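Local coordinates for toxin PAU_02230 (Photorhabdus asymbiotica subsp. asymbiotica ATCC 43949, PDB 6HV6), which belongs to the large protein toxins of Photorhabdus bacteria and is modelled here as a domain of helices packed around an antiparallel beta sheet, at residues Y71-I76 / G224-N229; N189-G194 / K220-I225; L200-L205 / Y308-G313. The protein carries 1 engineered substitution. All blocks are in the same frame, centred on the assembly; numbering follows the deposited sequence.

Contact 1 of 3, residues Y71-I76 / G224-N229; sequences YKFKRI and GIYSSN
An aromatic cluster of Tyr71, Phe73 and Tyr226 joins the second strand of the short beta hairpin 65-74 to the turn that follows helix 215-224. Tyr71 and Tyr226 form an offset edge-to-face (T-shaped) pair: the edge of Tyr226 is directed at the face of Tyr71, with ring centroids 5.3 Å apart and planes at 76°. The closest approach is Tyr71 CD1 to Tyr226 CD2, 3.5 Å, where the two tyrosines run antiparallel alongside one another. With its CG anti to the backbone N (chi1 -179°), Tyr226 reaches away from the turn and on to Phe73, which meets it head-on. Phe73 CZ lies over one face of Tyr226, offset toward the rim, and Phe73 CE2 is 3.6 Å from Tyr226 CZ; the planes of these rings meet obliquely at 57°. Ala163 and Phe164 of helix 144-176 also touch Phe73, the buried member of the cluster. Polar contacts border the cluster. One water donates to Lys72 O at 2.8 Å and makes a weak, longer bond with Tyr226 OH. At the far end of its ring, Tyr71 OH rests 3.3 Å from Gly224 CA and shares a hydrogen bond of 3.1 Å with Ser227 OG, which sits at the edge of the Tyr71 ring, near its plane.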
loop_
_atom_site.group_PDB
_atom_site.type_symbol
_atom_site.label_atom_id
_atom_site.label_comp_id
_atom_site.label_asym_id
_atom_site.label_seq_id
_atom_site.Cartn_x
_atom_site.Cartn_y
_atom_site.Cartn_z
ATOM N N TYR A 71 7.491 -13.537 -2.864
ATOM C CA TYR A 71 6.733 -13.391 -4.101
ATOM C C TYR A 71 7.616 -12.800 -5.188
ATOM O O TYR A 71 8.240 -11.754 -4.984
ATOM C CB TYR A 71 5.500 -12.513 -3.890
ATOM C CG TYR A 71 4.468 -13.172 -3.004
ATOM C CD1 TYR A 71 3.497 -14.006 -3.544
ATOM C CD2 TYR A 71 4.487 -12.990 -1.632
ATOM C CE1 TYR A 71 2.557 -14.620 -2.741
ATOM C CE2 TYR A 71 3.547 -13.603 -0.817
ATOM C CZ TYR A 71 2.583 -14.415 -1.381
ATOM O OH TYR A 71 1.647 -15.034 -0.583
ATOM N N LYS A 72 7.652 -13.465 -6.340
ATOM C CA LYS A 72 8.467 -13.034 -7.467
ATOM C C LYS A 72 7.655 -12.112 -8.366
ATOM O O LYS A 72 6.516 -12.425 -8.722
ATOM C CB LYS A 72 8.965 -14.240 -8.265
ATOM C CG LYS A 72 9.722 -15.257 -7.425
ATOM C CD LYS A 72 10.840 -15.942 -8.212
ATOM C CE LYS A 72 10.307 -16.780 -9.362
ATOM N NZ LYS A 72 11.414 -17.329 -10.204
ATOM N N PHE A 73 8.240 -10.975 -8.725
ATOM C CA PHE A 73 7.624 -10.049 -9.664
ATOM C C PHE A 73 8.543 -9.920 -10.863
ATOM O O PHE A 73 9.713 -9.552 -10.714
ATOM C CB PHE A 73 7.351 -8.698 -9.010
ATOM C CG PHE A 73 6.424 -8.799 -7.849
ATOM C CD1 PHE A 73 6.900 -9.145 -6.595
ATOM C CD2 PHE A 73 5.066 -8.624 -8.019
ATOM C CE1 PHE A 73 6.048 -9.266 -5.526
ATOM C CE2 PHE A 73 4.201 -8.750 -6.943
ATOM C CZ PHE A 73 4.702 -9.073 -5.695
ATOM N N LYS A 74 8.015 -10.243 -12.038
ATOM C CA LYS A 74 8.798 -10.272 -13.263
ATOM C C LYS A 74 8.725 -8.935 -13.985
ATOM O O LYS A 74 7.659 -8.322 -14.076
ATOM C CB LYS A 74 8.299 -11.389 -14.180
ATOM C CG LYS A 74 8.933 -12.747 -13.909
ATOM C CD LYS A 74 10.408 -12.747 -14.288
ATOM C CE LYS A 74 11.067 -14.091 -14.009
ATOM N NZ LYS A 74 12.502 -14.093 -14.416
ATOM N N ARG A 75 9.871 -8.491 -14.493
ATOM C CA ARG A 75 9.916 -7.304 -15.339
ATOM C C ARG A 75 9.122 -7.543 -16.615
ATOM O O ARG A 75 9.297 -8.559 -17.289
ATOM C CB ARG A 75 11.367 -6.964 -15.688
ATOM C CG ARG A 75 11.598 -5.525 -16.127
ATOM C CD ARG A 75 12.930 -5.366 -16.836
ATOM N NE ARG A 75 12.785 -5.601 -18.271
ATOM C CZ ARG A 75 13.009 -6.766 -18.873
ATOM N NH1 ARG A 75 13.410 -7.817 -18.170
ATOM N NH2 ARG A 75 12.838 -6.878 -20.184
ATOM N N ILE A 76 8.255 -6.595 -16.955
ATOM C CA ILE A 76 7.468 -6.653 -18.180
ATOM C C ILE A 76 8.131 -5.755 -19.212
ATOM O O ILE A 76 8.499 -4.616 -18.904
ATOM C CB ILE A 76 6.012 -6.221 -17.929
ATOM C CG1 ILE A 76 5.425 -6.994 -16.738
ATOM C CG2 ILE A 76 5.182 -6.445 -19.182
ATOM C CD1 ILE A 76 5.241 -8.480 -17.002
ATOM N N GLY A 224 0.743 -12.282 2.330
ATOM C CA GLY A 224 0.003 -13.404 1.767
ATOM C C GLY A 224 -1.351 -13.029 1.192
ATOM O O GLY A 224 -1.888 -13.763 0.352
ATOM N N ILE A 225 -1.915 -11.893 1.608
ATOM C CA ILE A 225 -3.153 -11.416 0.985
ATOM C C ILE A 225 -2.972 -11.229 -0.520
ATOM O O ILE A 225 -3.946 -11.326 -1.286
ATOM C CB ILE A 225 -3.626 -10.120 1.672
ATOM C CG1 ILE A 225 -3.895 -10.386 3.157
ATOM C CG2 ILE A 225 -4.877 -9.569 1.017
ATOM C CD1 ILE A 225 -4.318 -9.145 3.944
ATOM N N TYR A 226 -1.731 -10.984 -0.972
ATOM C CA TYR A 226 -1.445 -10.938 -2.405
ATOM C C TYR A 226 -1.957 -12.182 -3.120
ATOM O O TYR A 226 -2.383 -12.106 -4.275
ATOM C CB TYR A 226 0.063 -10.769 -2.645
ATOM C CG TYR A 226 0.432 -10.687 -4.114
ATOM C CD1 TYR A 226 0.120 -9.559 -4.871
ATOM C CD2 TYR A 226 1.085 -11.735 -4.743
ATOM C CE1 TYR A 226 0.436 -9.484 -6.220
ATOM C CE2 TYR A 226 1.413 -11.666 -6.100
ATOM C CZ TYR A 226 1.089 -10.536 -6.826
ATOM O OH TYR A 226 1.410 -10.468 -8.165
ATOM N N SER A 227 -1.950 -13.324 -2.443
ATOM C CA SER A 227 -2.419 -14.579 -3.015
ATOM C C SER A 227 -3.936 -14.743 -3.005
ATOM O O SER A 227 -4.422 -15.762 -3.515
ATOM C CB SER A 227 -1.796 -15.749 -2.258
ATOM O OG SER A 227 -0.450 -15.932 -2.650
ATOM N N SER A 228 -4.697 -13.813 -2.431
ATOM C CA SER A 228 -6.139 -14.031 -2.336
ATOM C C SER A 228 -6.775 -14.047 -3.717
ATOM O O SER A 228 -6.418 -13.259 -4.596
ATOM C CB SER A 228 -6.812 -12.958 -1.483
ATOM O OG SER A 228 -8.181 -13.285 -1.267
ATOM N N ASN A 229 -7.717 -14.961 -3.919
ATOM C CA ASN A 229 -8.535 -14.913 -5.123
ATOM C C ASN A 229 -9.873 -14.245 -4.852
ATOM O O ASN A 229 -10.779 -14.328 -5.683
ATOM C CB ASN A 229 -8.735 -16.316 -5.707
ATOM C CG ASN A 229 -9.694 -17.162 -4.891
ATOM O OD1 ASN A 229 -9.841 -16.967 -3.678
ATOM N ND2 ASN A 229 -10.360 -18.110 -5.554
HETATM O O HOH W 1 3.877 -12.781 -8.004
#

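Contact 2 of 3, residues N189-G194 / K220-I225; sequences NLYLKG and KMLMGI
Tyr191 lays one ring face against the C-terminal part of helix 215-224, where Leu222 O stands over it, 3.2 Å from Tyr191 CG and offset toward the rim. Farther along the same ring, Leu222 CB makes a CH-pi contact, 4.3 Å from the Tyr191 centroid and 26° off the ring normal. Met223 comes instead to the edge: Met223 SD is 4.0 Å from Tyr191 CD1, and its line to the ring centroid runs 79° off the ring normal, a Met-aromatic contact. A bend at chi2 turns the chain of Met223, whose CB points away from helix 188-191, back so that its CE meets Leu190 CD1 at 3.8 Å. At the backbone end of Tyr191, Ile225 CG2 lies 3.3 Å from Tyr191 O, and Ile225 CB packs near Tyr191 CB. What lets the ring lie here is its first torsion: CG sits between the backbone N and the carbonyl carbon (chi1 61°). Lys193, the first residue past helix 188-191 to leave helical angles, has positive phi and sends its chain across to Ile225 O. That hydrogen bond, from the poorly ordered side chain of Lys193, is modelled at an improbably short 2.5 Å from NZ to Ile225 O, so its exact geometry is doubtful. Beyond this shell, Phe73 and Ala163 cover Leu190, Leu236 of helix 235-244 packs on Leu222 and Ile225, and Tyr191 OH makes a weak hydrogen bond to Glu202 OE2. The whole is buried packing between the C-terminal parts of helices 188-191 and 215-224: the Tyr191 ring packed by Leu222, Met223 and Ile225, with a Met-aromatic contact at its edge.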
loop_
_atom_site.group_PDB
_atom_site.type_symbol
_atom_site.label_atom_id
_atom_site.label_comp_id
_atom_site.label_asym_id
_atom_site.label_seq_id
_atom_site.Cartn_x
_atom_site.Cartn_y
_atom_site.Cartn_z
ATOM N N ASN A 189 0.292 -1.700 -1.368
ATOM C CA ASN A 189 -0.245 -1.617 -2.729
ATOM C C ASN A 189 -0.090 -2.924 -3.486
ATOM O O ASN A 189 -0.866 -3.197 -4.413
ATOM C CB ASN A 189 0.415 -0.466 -3.482
ATOM C CG ASN A 189 -0.115 0.865 -3.030
ATOM O OD1 ASN A 189 -1.172 0.923 -2.392
ATOM N ND2 ASN A 189 0.592 1.942 -3.351
ATOM N N LEU A 190 0.881 -3.743 -3.107
ATOM C CA LEU A 190 0.991 -5.057 -3.719
ATOM C C LEU A 190 -0.142 -5.966 -3.266
ATOM O O LEU A 190 -0.829 -6.572 -4.089
ATOM C CB LEU A 190 2.341 -5.681 -3.376
ATOM C CG LEU A 190 3.538 -5.162 -4.177
ATOM C CD1 LEU A 190 4.786 -5.931 -3.790
ATOM C CD2 LEU A 190 3.249 -5.313 -5.655
ATOM N N TYR A 191 -0.353 -6.085 -1.959
ATOM C CA TYR A 191 -1.279 -7.108 -1.496
ATOM C C TYR A 191 -2.708 -6.611 -1.335
ATOM O O TYR A 191 -3.607 -7.440 -1.157
ATOM C CB TYR A 191 -0.790 -7.745 -0.183
ATOM C CG TYR A 191 -0.645 -6.834 1.008
ATOM C CD1 TYR A 191 0.612 -6.447 1.458
ATOM C CD2 TYR A 191 -1.757 -6.384 1.713
ATOM C CE1 TYR A 191 0.758 -5.638 2.553
ATOM C CE2 TYR A 191 -1.617 -5.565 2.806
ATOM C CZ TYR A 191 -0.354 -5.197 3.217
ATOM O OH TYR A 191 -0.195 -4.379 4.298
ATOM N N LEU A 192 -2.954 -5.301 -1.408
ATOM C CA LEU A 192 -4.321 -4.802 -1.344
ATOM C C LEU A 192 -5.017 -4.777 -2.697
ATOM O O LEU A 192 -6.204 -4.451 -2.748
ATOM C CB LEU A 192 -4.371 -3.402 -0.729
ATOM C CG LEU A 192 -4.271 -3.375 0.799
ATOM C CD1 LEU A 192 -4.461 -1.958 1.325
ATOM C CD2 LEU A 192 -5.253 -4.346 1.446
ATOM N N LYS A 193 -4.318 -5.095 -3.783
ATOM C CA LYS A 193 -4.941 -5.245 -5.097
ATOM C C LYS A 193 -5.774 -4.019 -5.469
ATOM O O LYS A 193 -6.922 -4.131 -5.902
ATOM C CB LYS A 193 -5.810 -6.501 -5.148
ATOM C CG LYS A 193 -5.091 -7.797 -4.859
ATOM C CD LYS A 193 -6.075 -8.961 -4.915
ATOM C CE LYS A 193 -5.387 -10.246 -4.539
ATOM N NZ LYS A 193 -4.498 -9.980 -3.377
ATOM N N GLY A 194 -5.197 -2.837 -5.276
ATOM C CA GLY A 194 -5.882 -1.613 -5.637
ATOM C C GLY A 194 -7.014 -1.194 -4.722
ATOM O O GLY A 194 -7.613 -0.137 -4.954
ATOM N N LYS A 220 4.182 -11.713 7.112
ATOM C CA LYS A 220 3.897 -12.766 6.136
ATOM C C LYS A 220 2.407 -12.866 5.843
ATOM O O LYS A 220 2.005 -13.074 4.693
ATOM C CB LYS A 220 4.414 -14.111 6.645
ATOM C CG LYS A 220 5.903 -14.319 6.445
ATOM C CD LYS A 220 6.309 -15.731 6.852
ATOM C CE LYS A 220 7.168 -15.742 8.116
ATOM N NZ LYS A 220 8.473 -15.056 7.922
ATOM N N MET A 221 1.579 -12.778 6.886
ATOM C CA MET A 221 0.138 -12.838 6.678
ATOM C C MET A 221 -0.342 -11.686 5.817
ATOM O O MET A 221 -1.171 -11.881 4.917
ATOM C CB MET A 221 -0.584 -12.841 8.020
ATOM C CG MET A 221 -0.325 -14.082 8.824
ATOM S SD MET A 221 -0.985 -13.901 10.477
ATOM C CE MET A 221 -2.705 -13.551 10.097
ATOM N N LEU A 222 0.154 -10.470 6.069
ATOM C CA LEU A 222 -0.240 -9.324 5.253
ATOM C C LEU A 222 0.150 -9.538 3.795
ATOM O O LEU A 222 -0.673 -9.388 2.889
ATOM C CB LEU A 222 0.409 -8.037 5.786
ATOM C CG LEU A 222 -0.190 -7.489 7.083
ATOM C CD1 LEU A 222 0.684 -6.395 7.685
ATOM C CD2 LEU A 222 -1.605 -6.980 6.826
ATOM N N MET A 223 1.415 -9.877 3.554
ATOM C CA MET A 223 1.865 -10.101 2.186
ATOM C C MET A 223 1.122 -11.272 1.543
ATOM O O MET A 223 0.851 -11.252 0.338
ATOM C CB MET A 223 3.380 -10.328 2.194
ATOM C CG MET A 223 4.046 -10.130 0.873
ATOM S SD MET A 223 3.854 -8.469 0.168
ATOM C CE MET A 223 4.343 -8.883 -1.503
ATOM N N GLY A 224 0.743 -12.282 2.330
ATOM C CA GLY A 224 0.003 -13.404 1.767
ATOM C C GLY A 224 -1.351 -13.029 1.192
ATOM O O GLY A 224 -1.888 -13.763 0.352
ATOM N N ILE A 225 -1.915 -11.893 1.608
ATOM C CA ILE A 225 -3.153 -11.416 0.985
ATOM C C ILE A 225 -2.972 -11.229 -0.520
ATOM O O ILE A 225 -3.946 -11.326 -1.286
ATOM C CB ILE A 225 -3.626 -10.120 1.672
ATOM C CG1 ILE A 225 -3.895 -10.386 3.157
ATOM C CG2 ILE A 225 -4.877 -9.569 1.017
ATOM C CD1 ILE A 225 -4.318 -9.145 3.944
#

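Contact 3 of 3, residues L200-L205 / Y308-G313; sequences LPESVL and YDPNYG. With EDO (1,2-ethanediol), chain G.
Glu202 and Pro310 mark the closest backbone approach, 6.6 Å between CA atoms, where helix 199-211 passes the turn linking strands 304-309 and 313-317. The turn has two features: a classic beta bulge, in which Tyr312 and Gly313 both face Asp309 and both donate to Asp309 O, and an Asx turn, in which Asn311 N donates to Asp309 OD1 at 3.0 Å from above the carboxylate plane. Tyr308 and Pro310 carry the contact with the helix. Tyr308, its CG anti to the backbone N (chi1 172°), presents a ring edge to the helix backbone: Glu202 O lies near the ring plane, 3.5 Å from Tyr308 CE2. Its hydroxyl reaches farther along, Tyr308 OH touching Glu202 CB at 3.5 Å, and the two side chains cross at about a right angle. The extended chain of Glu202 carries OE1 to Pro310 CB, 3.3 Å away. Next to it, Ser203 OG touches Pro310 CG at 3.4 Å, although the main polar partner of that hydroxyl is Ala199 O, one helical turn back. Asn311 ND2 donates to O1 of 1,2-ethanediol at 3.0 Å and also bonds Tyr334 OH, while Asn311 OD1 pairs with Gln188 NE2. Asp309 OD1 bonds His289 NE2, and OD2 bonds Tyr334 OH. Helix and turn thus meet by carbon-oxygen van der Waals contacts in both directions, while Asp309 and Asn311 bond within the turn or to neighbours other than the helix.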
loop_
_atom_site.group_PDB
_atom_site.type_symbol
_atom_site.label_atom_id
_atom_site.label_comp_id
_atom_site.label_asym_id
_atom_site.label_seq_id
_atom_site.Cartn_x
_atom_site.Cartn_y
_atom_site.Cartn_z
ATOM N N LEU A 200 -4.114 2.723 8.595
ATOM C CA LEU A 200 -4.443 2.906 10.007
ATOM C C LEU A 200 -4.566 1.571 10.743
ATOM O O LEU A 200 -3.848 1.366 11.734
ATOM C CB LEU A 200 -5.704 3.770 10.151
ATOM C CG LEU A 200 -6.314 3.867 11.561
ATOM C CD1 LEU A 200 -5.336 4.472 12.569
ATOM C CD2 LEU A 200 -7.620 4.673 11.549
ATOM N N PRO A 201 -5.423 0.637 10.316
ATOM C CA PRO A 201 -5.489 -0.637 11.051
ATOM C C PRO A 201 -4.222 -1.457 10.915
ATOM O O PRO A 201 -3.884 -2.191 11.849
ATOM C CB PRO A 201 -6.697 -1.352 10.425
ATOM C CG PRO A 201 -6.805 -0.748 9.036
ATOM C CD PRO A 201 -6.418 0.696 9.232
ATOM N N GLU A 202 -3.526 -1.378 9.775
ATOM C CA GLU A 202 -2.253 -2.079 9.651
ATOM C C GLU A 202 -1.275 -1.598 10.715
ATOM O O GLU A 202 -0.625 -2.405 11.384
ATOM C CB GLU A 202 -1.684 -1.886 8.236
ATOM C CG GLU A 202 -2.444 -2.725 7.204
ATOM C CD GLU A 202 -2.289 -2.229 5.772
ATOM O OE1 GLU A 202 -1.731 -1.139 5.542
ATOM O OE2 GLU A 202 -2.732 -2.957 4.865
ATOM N N SER A 203 -1.177 -0.280 10.893
ATOM C CA SER A 203 -0.254 0.281 11.880
ATOM C C SER A 203 -0.631 -0.140 13.298
ATOM O O SER A 203 0.233 -0.547 14.082
ATOM C CB SER A 203 -0.248 1.804 11.771
ATOM O OG SER A 203 0.291 2.236 10.532
ATOM N N VAL A 204 -1.916 -0.044 13.644
ATOM C CA VAL A 204 -2.375 -0.433 14.980
ATOM C C VAL A 204 -2.131 -1.914 15.225
ATOM O O VAL A 204 -1.652 -2.306 16.297
ATOM C CB VAL A 204 -3.864 -0.078 15.159
ATOM C CG1 VAL A 204 -4.414 -0.698 16.441
ATOM C CG2 VAL A 204 -4.049 1.429 15.173
ATOM N N LEU A 205 -2.450 -2.763 14.239
ATOM C CA LEU A 205 -2.267 -4.203 14.411
ATOM C C LEU A 205 -0.788 -4.567 14.512
ATOM O O LEU A 205 -0.402 -5.421 15.321
ATOM C CB LEU A 205 -2.932 -4.952 13.242
ATOM C CG LEU A 205 -3.070 -6.473 13.355
ATOM C CD1 LEU A 205 -4.004 -6.833 14.500
ATOM C CD2 LEU A 205 -3.562 -7.094 12.027
ATOM N N TYR A 308 7.589 1.371 10.860
ATOM C CA TYR A 308 6.690 0.623 9.980
ATOM C C TYR A 308 5.916 1.615 9.121
ATOM O O TYR A 308 5.095 2.383 9.640
ATOM C CB TYR A 308 5.719 -0.250 10.775
ATOM C CG TYR A 308 4.626 -0.922 9.936
ATOM C CD1 TYR A 308 4.904 -1.457 8.686
ATOM C CD2 TYR A 308 3.327 -1.028 10.405
ATOM C CE1 TYR A 308 3.925 -2.090 7.929
ATOM C CE2 TYR A 308 2.338 -1.655 9.640
ATOM C CZ TYR A 308 2.649 -2.174 8.418
ATOM O OH TYR A 308 1.674 -2.783 7.675
ATOM N N ASP A 309 6.199 1.621 7.816
ATOM C CA ASP A 309 5.372 2.347 6.854
ATOM C C ASP A 309 4.554 1.333 6.079
ATOM O O ASP A 309 5.119 0.592 5.257
ATOM C CB ASP A 309 6.222 3.182 5.899
ATOM C CG ASP A 309 5.386 4.018 4.925
ATOM O OD1 ASP A 309 4.163 3.824 4.827
ATOM O OD2 ASP A 309 5.970 4.900 4.265
ATOM N N PRO A 310 3.238 1.258 6.308
ATOM C CA PRO A 310 2.396 0.303 5.563
ATOM C C PRO A 310 2.570 0.331 4.058
ATOM O O PRO A 310 2.311 -0.686 3.411
ATOM C CB PRO A 310 0.980 0.732 5.962
ATOM C CG PRO A 310 1.151 1.195 7.392
ATOM C CD PRO A 310 2.475 1.955 7.362
ATOM N N ASN A 311 2.995 1.465 3.477
ATOM C CA ASN A 311 3.214 1.509 2.033
ATOM C C ASN A 311 4.426 0.694 1.607
ATOM O O ASN A 311 4.514 0.315 0.435
ATOM C CB ASN A 311 3.393 2.958 1.557
ATOM C CG ASN A 311 2.077 3.678 1.384
ATOM O OD1 ASN A 311 1.046 3.050 1.173
ATOM N ND2 ASN A 311 2.104 5.006 1.475
ATOM N N TYR A 312 5.349 0.408 2.531
ATOM C CA TYR A 312 6.612 -0.235 2.174
ATOM C C TYR A 312 6.945 -1.454 3.028
ATOM O O TYR A 312 7.215 -2.535 2.493
ATOM C CB TYR A 312 7.750 0.771 2.282
ATOM C CG TYR A 312 7.641 1.914 1.320
ATOM C CD1 TYR A 312 8.024 1.765 -0.010
ATOM C CD2 TYR A 312 7.158 3.155 1.738
ATOM C CE1 TYR A 312 7.935 2.818 -0.888
ATOM C CE2 TYR A 312 7.067 4.211 0.859
ATOM C CZ TYR A 312 7.455 4.036 -0.454
ATOM O OH TYR A 312 7.384 5.089 -1.341
ATOM N N GLY A 313 6.948 -1.296 4.338
ATOM C CA GLY A 313 7.391 -2.366 5.215
ATOM C C GLY A 313 7.994 -1.794 6.492
ATOM O O GLY A 313 7.655 -0.683 6.901
HETATM C C1 EDO G . -0.503 8.009 1.220
HETATM O O1 EDO G . -0.374 6.623 0.889
HETATM C C2 EDO G . 0.799 8.726 0.894
HETATM O O2 EDO G . 1.044 8.634 -0.514
#

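How the contacts relate
Contact 1 lies at the surface, whereas contacts 2 and 3 are buried. Contacts 1 and 2 end on the same piece of chain, sharing Gly224 and Ile225, so the end of helix 215-224 faces the hairpin on one side and helix 188-191 on another; Tyr226 also packs against Leu190 and Tyr191. Contact 3 sets helix 199-211, which follows helix 188-191, against the end of strand 304-309 and its turn. It meets contact 2 where Leu222 CD1 lies 3.7 Å from Tyr308 OH, while contacts 1 and 3 do not touch. The chemistry follows position: a water and a hydroxyl pair border the outer aromatic cluster, the Tyr191 ring packed against leucine, methionine and isoleucine makes up contact 2, and contact 3 sets oxygens against carbon.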